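Local structure of phospholipase C-beta (PLC-beta) (Sepia officinalis, 3QR0) at residues G34-F38 and D84-A90; A76-P82 and L101-T107; Y563-Q567 and M629-K634. The protein is a multidomain member of the phospholipase C-beta family that joins a PH domain, EF-hand-like modules, a calcium-bearing TIM-barrel-type domain and a C2 domain. All coordinates share one frame; numbering follows the deposited sequence.

Interaction 1. Residues G34-F38 and D84-A90; sequences GSSGF and DKKIKEA
An N-cap at the start of helix 85-93 in the PH domain is where the loop G34-F38 meets this helix: the capping residue D84 takes the hydroxyl of S36 on one carboxylate oxygen and the helix backbone on the other. S36 OG donates to D84 OD1 over 2.6 Å, arriving on the syn side but 34° out of the carboxylate plane. D84 OD2 turns its anti lone pair to the backbone N of I87, 3.0 Å away. The carboxylate can reach both because chi1 of D84, 176°, sets CG opposite the backbone N. Beyond the cap, the CD1 tip of I87 lies against the carbonyl oxygens of S35 (S35 O to I87 CD1, 3.4 Å) and G37. One helical turn further on, the methyl of A90 sits over one face of the F38 ring in a CH-pi contact, CB 3.7 Å from the ring centroid and displaced toward the rim. I87 and A90 also touch W31 and L29 of strand 26-31, so the helix covers strand and loop together. With a bond on each oxygen the carboxylate is restrained in its rotation, and its negative charge at the helix N terminus would be stabilised by the helix dipole.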
loop_
_atom_site.group_PDB
_atom_site.type_symbol
_atom_site.label_atom_id
_atom_site.label_comp_id
_atom_site.label_asym_id
_atom_site.label_seq_id
_atom_site.Cartn_x
_atom_site.Cartn_y
_atom_site.Cartn_z
ATOM N N GLY A 34 3.169 -5.256 31.468
ATOM C CA GLY A 34 2.275 -4.808 32.537
ATOM C C GLY A 34 1.648 -5.914 33.371
ATOM O O GLY A 34 0.753 -5.648 34.165
ATOM N N SER A 35 2.125 -7.146 33.184
ATOM C CA SER A 35 1.644 -8.308 33.926
ATOM C C SER A 35 2.796 -9.273 34.165
ATOM O O SER A 35 3.666 -9.426 33.306
ATOM C CB SER A 35 0.538 -9.019 33.145
ATOM O OG SER A 35 0.267 -10.296 33.698
ATOM N N SER A 36 2.797 -9.919 35.329
ATOM C CA SER A 36 3.836 -10.898 35.681
ATOM C C SER A 36 3.523 -12.315 35.199
ATOM O O SER A 36 4.346 -13.219 35.360
ATOM C CB SER A 36 4.043 -10.928 37.198
ATOM O OG SER A 36 4.640 -9.729 37.644
ATOM N N GLY A 37 2.339 -12.514 34.627
ATOM C CA GLY A 37 1.919 -13.839 34.181
ATOM C C GLY A 37 2.624 -14.335 32.930
ATOM O O GLY A 37 3.280 -13.574 32.216
ATOM N N PHE A 38 2.496 -15.632 32.682
ATOM C CA PHE A 38 2.924 -16.227 31.419
ATOM C C PHE A 38 2.171 -17.534 31.237
ATOM O O PHE A 38 1.755 -18.156 32.219
ATOM C CB PHE A 38 4.437 -16.476 31.407
ATOM C CG PHE A 38 4.923 -17.311 32.559
ATOM C CD1 PHE A 38 4.978 -18.693 32.457
ATOM C CD2 PHE A 38 5.318 -16.713 33.748
ATOM C CE1 PHE A 38 5.416 -19.466 33.520
ATOM C CE2 PHE A 38 5.760 -17.478 34.817
ATOM C CZ PHE A 38 5.809 -18.857 34.702
ATOM N N ASP A 84 10.312 -8.427 33.555
ATOM C CA ASP A 84 9.739 -8.976 34.779
ATOM C C ASP A 84 10.536 -10.203 35.240
ATOM O O ASP A 84 10.827 -11.098 34.444
ATOM C CB ASP A 84 8.270 -9.336 34.550
ATOM C CG ASP A 84 7.632 -9.991 35.755
ATOM O OD1 ASP A 84 6.979 -9.274 36.548
ATOM O OD2 ASP A 84 7.789 -11.223 35.917
ATOM N N LYS A 85 10.883 -10.230 36.524
ATOM C CA LYS A 85 11.721 -11.287 37.100
ATOM C C LYS A 85 11.162 -12.688 36.856
ATOM O O LYS A 85 11.887 -13.579 36.420
ATOM C CB LYS A 85 11.895 -11.070 38.610
ATOM C CG LYS A 85 12.849 -12.059 39.275
ATOM C CD LYS A 85 13.042 -11.756 40.753
ATOM C CE LYS A 85 14.076 -12.678 41.387
ATOM N NZ LYS A 85 14.366 -12.298 42.800
ATOM N N LYS A 86 9.877 -12.869 37.138
ATOM C CA LYS A 86 9.250 -14.185 37.059
ATOM C C LYS A 86 9.144 -14.687 35.614
ATOM O O LYS A 86 9.332 -15.875 35.350
ATOM C CB LYS A 86 7.878 -14.163 37.744
ATOM C CG LYS A 86 7.971 -13.812 39.232
ATOM C CD LYS A 86 6.650 -13.977 39.966
ATOM C CE LYS A 86 6.744 -13.400 41.371
ATOM N NZ LYS A 86 5.514 -13.645 42.172
ATOM N N ILE A 87 8.878 -13.773 34.685
ATOM C CA ILE A 87 8.821 -14.109 33.263
ATOM C C ILE A 87 10.221 -14.457 32.738
ATOM O O ILE A 87 10.399 -15.467 32.052
ATOM C CB ILE A 87 8.206 -12.957 32.432
ATOM C CG1 ILE A 87 6.756 -12.697 32.862
ATOM C CG2 ILE A 87 8.238 -13.286 30.947
ATOM C CD1 ILE A 87 6.144 -11.459 32.237
ATOM N N LYS A 88 11.203 -13.618 33.064
ATOM C CA LYS A 88 12.605 -13.869 32.701
ATOM C C LYS A 88 13.094 -15.236 33.168
ATOM O O LYS A 88 13.757 -15.949 32.421
ATOM C CB LYS A 88 13.523 -12.805 33.300
ATOM C CG LYS A 88 13.527 -11.491 32.552
ATOM C CD LYS A 88 14.486 -10.492 33.194
ATOM C CE LYS A 88 15.940 -10.798 32.856
ATOM N NZ LYS A 88 16.867 -10.248 33.876
ATOM N N GLU A 89 12.777 -15.589 34.409
ATOM C CA GLU A 89 13.190 -16.879 34.960
ATOM C C GLU A 89 12.533 -18.037 34.203
ATOM O O GLU A 89 13.200 -19.014 33.855
ATOM C CB GLU A 89 12.883 -16.951 36.461
ATOM C CG GLU A 89 13.858 -16.125 37.308
ATOM C CD GLU A 89 13.488 -16.054 38.788
ATOM O OE1 GLU A 89 12.378 -16.490 39.167
ATOM O OE2 GLU A 89 14.320 -15.549 39.575
ATOM N N ALA A 90 11.234 -17.913 33.935
ATOM C CA ALA A 90 10.496 -18.928 33.188
ATOM C C ALA A 90 11.020 -19.059 31.755
ATOM O O ALA A 90 11.206 -20.168 31.252
ATOM C CB ALA A 90 9.008 -18.601 33.176
#

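Interaction 2. Residues A76-P82 and L101-T107; sequences AKYAKPP and LQDKCVT
The edge of the P81 ring lies over one face of the Q102 amide, P81 CG 3.8 Å from Q102 CD and almost straight above it, the two side chains crossing obliquely. From the amide, NE2 turns toward the carbonyl oxygens of the 76-82 loop and gives two weak hydrogen bonds, to A79 O (3.2 Å) and to A76 O. An extended chain, with CG opposite the backbone N (chi1 -167°), carries the amide across the loop to them, and on the way CG passes close to A76 O. At the other end of the contact T107 OG1 accepts an almost straight bond from K80 N, 2.9 Å long with an angle of 170° at the hydrogen. The same hydroxyl meets a water that donates to K80 O, so T107 holds K80 N directly and K80 O through the water. Between these polar ends the methyl of A79 rests on C105, CB to CB 3.8 Å, and C105 SG packs against P81 CA and P82 CD. L101 CD2 and P82 CG approach tip to tip. A76 N donates to C105 O, in the carbonyl plane, while T107 pairs through its backbone with R74 of strand 70-75. Strand pairing thus gives way to side-chain capture where the chain leaves the PH-domain sheet: amide and hydroxyl take up backbone polar groups of an irregular loop, and apolar contacts among A79, P81, P82 and C105 fill the space between.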
loop_
_atom_site.group_PDB
_atom_site.type_symbol
_atom_site.label_atom_id
_atom_site.label_comp_id
_atom_site.label_asym_id
_atom_site.label_seq_id
_atom_site.Cartn_x
_atom_site.Cartn_y
_atom_site.Cartn_z
ATOM N N ALA A 76 15.633 -12.732 18.321
ATOM C CA ALA A 76 16.999 -12.517 18.790
ATOM C C ALA A 76 17.215 -11.062 19.214
ATOM O O ALA A 76 16.407 -10.511 19.969
ATOM C CB ALA A 76 18.000 -12.951 17.720
ATOM N N LYS A 77 18.275 -10.432 18.711
ATOM C CA LYS A 77 18.648 -9.088 19.146
ATOM C C LYS A 77 17.592 -8.022 18.830
ATOM O O LYS A 77 17.568 -6.975 19.472
ATOM C CB LYS A 77 20.018 -8.689 18.565
ATOM C CG LYS A 77 20.042 -8.419 17.071
ATOM C CD LYS A 77 21.474 -8.217 16.573
ATOM C CE LYS A 77 21.520 -7.343 15.329
ATOM N NZ LYS A 77 22.916 -7.141 14.841
ATOM N N TYR A 78 16.721 -8.292 17.860
ATOM C CA TYR A 78 15.651 -7.364 17.489
ATOM C C TYR A 78 14.324 -7.597 18.227
ATOM O O TYR A 78 13.395 -6.799 18.097
ATOM C CB TYR A 78 15.425 -7.409 15.974
ATOM C CG TYR A 78 16.585 -6.862 15.179
ATOM C CD1 TYR A 78 17.103 -5.603 15.458
ATOM C CD2 TYR A 78 17.162 -7.594 14.141
ATOM C CE1 TYR A 78 18.167 -5.085 14.737
ATOM C CE2 TYR A 78 18.230 -7.079 13.409
ATOM C CZ TYR A 78 18.724 -5.821 13.718
ATOM O OH TYR A 78 19.770 -5.278 13.016
ATOM N N ALA A 79 14.233 -8.682 18.991
ATOM C CA ALA A 79 13.050 -8.948 19.804
ATOM C C ALA A 79 13.163 -8.192 21.129
ATOM O O ALA A 79 14.257 -7.819 21.544
ATOM C CB ALA A 79 12.902 -10.435 20.050
ATOM N N LYS A 80 12.026 -7.958 21.777
ATOM C CA LYS A 80 11.994 -7.294 23.080
ATOM C C LYS A 80 11.909 -8.354 24.176
ATOM O O LYS A 80 10.879 -9.007 24.318
ATOM C CB LYS A 80 10.792 -6.347 23.171
ATOM C CG LYS A 80 10.660 -5.643 24.521
ATOM C CD LYS A 80 9.696 -4.464 24.465
ATOM C CE LYS A 80 9.680 -3.709 25.796
ATOM N NZ LYS A 80 8.937 -2.423 25.697
ATOM N N PRO A 81 12.992 -8.539 24.950
ATOM C CA PRO A 81 12.945 -9.562 25.988
ATOM C C PRO A 81 12.180 -9.075 27.222
ATOM O O PRO A 81 12.093 -7.865 27.450
ATOM C CB PRO A 81 14.419 -9.789 26.314
ATOM C CG PRO A 81 15.068 -8.475 26.043
ATOM C CD PRO A 81 14.267 -7.797 24.963
ATOM N N PRO A 82 11.615 -10.005 28.009
ATOM C CA PRO A 82 10.891 -9.592 29.208
ATOM C C PRO A 82 11.826 -9.018 30.276
ATOM O O PRO A 82 12.984 -9.421 30.365
ATOM C CB PRO A 82 10.237 -10.890 29.689
ATOM C CG PRO A 82 11.090 -11.970 29.153
ATOM C CD PRO A 82 11.627 -11.470 27.849
ATOM N N LEU A 101 18.446 -16.027 26.869
ATOM C CA LEU A 101 17.030 -15.693 26.826
ATOM C C LEU A 101 16.649 -14.959 25.547
ATOM O O LEU A 101 15.706 -15.353 24.870
ATOM C CB LEU A 101 16.637 -14.860 28.049
ATOM C CG LEU A 101 15.182 -14.380 28.101
ATOM C CD1 LEU A 101 14.210 -15.531 27.863
ATOM C CD2 LEU A 101 14.898 -13.691 29.432
ATOM N N GLN A 102 17.390 -13.910 25.210
ATOM C CA GLN A 102 17.012 -13.053 24.090
ATOM C C GLN A 102 17.061 -13.756 22.727
ATOM O O GLN A 102 16.280 -13.423 21.836
ATOM C CB GLN A 102 17.855 -11.779 24.058
ATOM C CG GLN A 102 17.277 -10.740 23.101
ATOM C CD GLN A 102 17.687 -9.314 23.411
ATOM O OE1 GLN A 102 18.438 -9.051 24.351
ATOM N NE2 GLN A 102 17.191 -8.378 22.606
ATOM N N ASP A 103 17.960 -14.729 22.580
ATOM C CA ASP A 103 18.044 -15.545 21.361
ATOM C C ASP A 103 16.765 -16.356 21.100
ATOM O O ASP A 103 16.468 -16.700 19.951
ATOM C CB ASP A 103 19.247 -16.498 21.436
ATOM C CG ASP A 103 20.590 -15.769 21.435
ATOM O OD1 ASP A 103 20.636 -14.564 21.105
ATOM O OD2 ASP A 103 21.607 -16.418 21.752
ATOM N N LYS A 104 16.013 -16.654 22.164
ATOM C CA LYS A 104 14.752 -17.398 22.063
ATOM C C LYS A 104 13.505 -16.519 21.894
ATOM O O LYS A 104 12.417 -17.033 21.617
ATOM C CB LYS A 104 14.564 -18.274 23.299
ATOM C CG LYS A 104 15.650 -19.313 23.478
ATOM C CD LYS A 104 15.361 -20.263 24.626
ATOM C CE LYS A 104 15.580 -19.622 25.977
ATOM N NZ LYS A 104 15.681 -20.658 27.039
ATOM N N CYS A 105 13.657 -15.209 22.063
ATOM C CA CYS A 105 12.513 -14.292 22.052
ATOM C C CYS A 105 12.033 -13.938 20.648
ATOM O O CYS A 105 12.833 -13.741 19.736
ATOM C CB CYS A 105 12.843 -13.009 22.821
ATOM S SG CYS A 105 12.907 -13.280 24.604
ATOM N N VAL A 106 10.710 -13.862 20.505
ATOM C CA VAL A 106 10.058 -13.456 19.274
ATOM C C VAL A 106 9.015 -12.397 19.622
ATOM O O VAL A 106 8.217 -12.589 20.537
ATOM C CB VAL A 106 9.359 -14.641 18.577
ATOM C CG1 VAL A 106 8.545 -14.156 17.364
ATOM C CG2 VAL A 106 10.379 -15.684 18.160
ATOM N N THR A 107 9.032 -11.287 18.886
ATOM C CA THR A 107 8.103 -10.178 19.101
ATOM C C THR A 107 7.330 -9.935 17.818
ATOM O O THR A 107 7.925 -9.825 16.751
ATOM C CB THR A 107 8.855 -8.884 19.464
ATOM O OG1 THR A 107 9.634 -9.093 20.640
ATOM C CG2 THR A 107 7.895 -7.738 19.707
HETATM O O HOH W 1 8.941 -9.880 22.862
#

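Interaction 3. Residues Y563-Q567 and M629-K634; sequences YNKKQ and MRKLDK
K565 NZ is the polar centre: it donates to K631 O over 2.8 Å, lies 2.7 Å from K634 O, and forms a salt bridge with D562 in the preceding helix. The bond to K631 O comes in tilted 29° from the carbonyl plane, with a C=O...N angle of 147°. K631 and K634 are the first and last residues of a type I beta turn, so the ammonium group sits at the mouth of the turn, near both of its ends. The lysine chain runs out extended past the backbone of M629, whose carbonyl oxygen lies 3.3 Å from K565 CG and equally near CE. A water lies within hydrogen-bonding distance of M629 O and, more weakly, of N564 O, with more acceptors near it than protons. At the base of the lysine, L632 CD2 touches K565 CB at 3.7 Å, and its methyls meet K566 CE, the K566 and L632 side chains crossing at about a right angle. The carboxylate of D562 and the backbone oxygen of K631 would stabilise the positive charge of this buried lysine. The contact joins the loop between helix 557-563 and strand 569-572, in the Y-domain part of the barrel, to the end of helix 627-630 and the turn that follows it. On the strand side, N564 OD1 is hydrogen-bonded to T569 OG1, and K625 O, just ahead of helix 627-630, holds R630.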
loop_
_atom_site.group_PDB
_atom_site.type_symbol
_atom_site.label_atom_id
_atom_site.label_comp_id
_atom_site.label_asym_id
_atom_site.label_seq_id
_atom_site.Cartn_x
_atom_site.Cartn_y
_atom_site.Cartn_z
ATOM N N TYR A 563 14.073 19.329 -16.120
ATOM C CA TYR A 563 15.013 19.237 -14.994
ATOM C C TYR A 563 14.981 17.845 -14.346
ATOM O O TYR A 563 16.030 17.250 -14.061
ATOM C CB TYR A 563 14.698 20.326 -13.954
ATOM C CG TYR A 563 15.413 20.152 -12.634
ATOM C CD1 TYR A 563 16.640 20.767 -12.391
ATOM C CD2 TYR A 563 14.863 19.368 -11.626
ATOM C CE1 TYR A 563 17.299 20.602 -11.174
ATOM C CE2 TYR A 563 15.513 19.196 -10.412
ATOM C CZ TYR A 563 16.726 19.815 -10.189
ATOM O OH TYR A 563 17.356 19.628 -8.980
ATOM N N ASN A 564 13.776 17.323 -14.139
ATOM C CA ASN A 564 13.585 16.026 -13.485
ATOM C C ASN A 564 13.916 14.800 -14.352
ATOM O O ASN A 564 13.772 13.665 -13.901
ATOM C CB ASN A 564 12.150 15.917 -12.946
ATOM C CG ASN A 564 11.939 16.729 -11.677
ATOM O OD1 ASN A 564 12.834 16.833 -10.837
ATOM N ND2 ASN A 564 10.752 17.307 -11.530
ATOM N N LYS A 565 14.354 15.017 -15.589
ATOM C CA LYS A 565 14.817 13.914 -16.420
ATOM C C LYS A 565 16.236 13.487 -16.050
ATOM O O LYS A 565 16.602 12.331 -16.242
ATOM C CB LYS A 565 14.723 14.272 -17.905
ATOM C CG LYS A 565 13.288 14.461 -18.353
ATOM C CD LYS A 565 13.163 14.864 -19.802
ATOM C CE LYS A 565 11.692 15.082 -20.177
ATOM N NZ LYS A 565 11.567 15.907 -21.398
ATOM N N LYS A 566 17.015 14.419 -15.510
ATOM C CA LYS A 566 18.406 14.165 -15.149
ATOM C C LYS A 566 18.685 14.329 -13.658
ATOM O O LYS A 566 19.537 13.628 -13.115
ATOM C CB LYS A 566 19.320 15.086 -15.953
ATOM C CG LYS A 566 19.293 14.805 -17.440
ATOM C CD LYS A 566 20.197 15.764 -18.208
ATOM C CE LYS A 566 20.468 15.260 -19.616
ATOM N NZ LYS A 566 21.425 16.139 -20.345
ATOM N N GLN A 567 17.975 15.248 -13.005
ATOM C CA GLN A 567 18.198 15.553 -11.595
ATOM C C GLN A 567 16.965 15.246 -10.760
ATOM O O GLN A 567 15.871 15.059 -11.286
ATOM C CB GLN A 567 18.615 17.015 -11.422
ATOM C CG GLN A 567 19.993 17.305 -12.012
ATOM C CD GLN A 567 20.383 18.759 -11.920
ATOM O OE1 GLN A 567 20.411 19.465 -12.925
ATOM N NE2 GLN A 567 20.688 19.222 -10.708
ATOM N N MET A 629 7.880 11.006 -20.201
ATOM C CA MET A 629 8.459 11.857 -19.151
ATOM C C MET A 629 9.972 11.713 -19.035
ATOM O O MET A 629 10.615 12.508 -18.347
ATOM C CB MET A 629 7.864 11.513 -17.775
ATOM C CG MET A 629 6.358 11.641 -17.668
ATOM S SD MET A 629 5.828 13.343 -17.450
ATOM C CE MET A 629 6.364 13.646 -15.763
ATOM N N ARG A 630 10.527 10.675 -19.662
ATOM C CA ARG A 630 11.966 10.417 -19.638
ATOM C C ARG A 630 12.655 10.798 -20.949
ATOM O O ARG A 630 13.881 10.824 -21.016
ATOM C CB ARG A 630 12.223 8.940 -19.338
ATOM C CG ARG A 630 11.712 8.499 -17.972
ATOM C CD ARG A 630 12.060 7.055 -17.663
ATOM N NE ARG A 630 11.005 6.120 -18.063
ATOM C CZ ARG A 630 11.083 5.235 -19.056
ATOM N NH1 ARG A 630 12.175 5.127 -19.806
ATOM N NH2 ARG A 630 10.049 4.439 -19.298
ATOM N N LYS A 631 11.878 11.084 -21.990
ATOM C CA LYS A 631 12.447 11.439 -23.290
ATOM C C LYS A 631 13.009 12.854 -23.259
ATOM O O LYS A 631 12.271 13.818 -23.062
ATOM C CB LYS A 631 11.408 11.297 -24.409
ATOM C CG LYS A 631 11.190 9.861 -24.844
ATOM C CD LYS A 631 10.443 9.755 -26.169
ATOM C CE LYS A 631 10.452 8.314 -26.677
ATOM N NZ LYS A 631 9.517 8.104 -27.818
ATOM N N LEU A 632 14.322 12.964 -23.458
ATOM C CA LEU A 632 15.031 14.237 -23.332
ATOM C C LEU A 632 14.624 15.274 -24.383
ATOM O O LEU A 632 14.671 16.475 -24.121
ATOM C CB LEU A 632 16.546 14.010 -23.402
ATOM C CG LEU A 632 17.156 13.194 -22.258
ATOM C CD1 LEU A 632 18.637 12.987 -22.488
ATOM C CD2 LEU A 632 16.920 13.867 -20.915
ATOM N N ASP A 633 14.226 14.810 -25.561
ATOM C CA ASP A 633 13.886 15.711 -26.673
ATOM C C ASP A 633 12.419 16.173 -26.673
ATOM O O ASP A 633 12.027 16.974 -27.526
ATOM C CB ASP A 633 14.256 15.075 -28.030
ATOM C CG ASP A 633 13.666 13.680 -28.226
ATOM O OD1 ASP A 633 13.595 12.908 -27.245
ATOM O OD2 ASP A 633 13.292 13.342 -29.372
ATOM N N LYS A 634 11.621 15.695 -25.715
ATOM C CA LYS A 634 10.194 16.037 -25.654
ATOM C C LYS A 634 9.917 17.129 -24.616
ATOM O O LYS A 634 10.455 17.092 -23.508
ATOM C CB LYS A 634 9.358 14.791 -25.335
ATOM C CG LYS A 634 7.917 14.867 -25.844
ATOM C CD LYS A 634 7.073 13.702 -25.344
ATOM C CE LYS A 634 5.878 13.427 -26.256
ATOM N NZ LYS A 634 5.054 14.640 -26.523
HETATM O O HOH W 2 12.461 11.404 -16.096
#

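From the N terminus, the loop G34-F38, between strands 26-31 and 39-45, is the first to enter a contact, and interaction 1 closes a long excursion when D84-A90 returns to it. Interaction 2 opens within that excursion, at A76-P82, and closes beyond it at L101-T107, so the two cross. They also touch: I87 CG2 lies 3.4 Å from P82 CB, and K88 packs on P82 and L101, which makes helix 85-93 the shared element of the PH domain. Interaction 3 follows in series, far along the chain and on the opposite side of its centre from interaction 1, about 60 Å between centres. It joins a Y-domain loop to the end of helix 627-630.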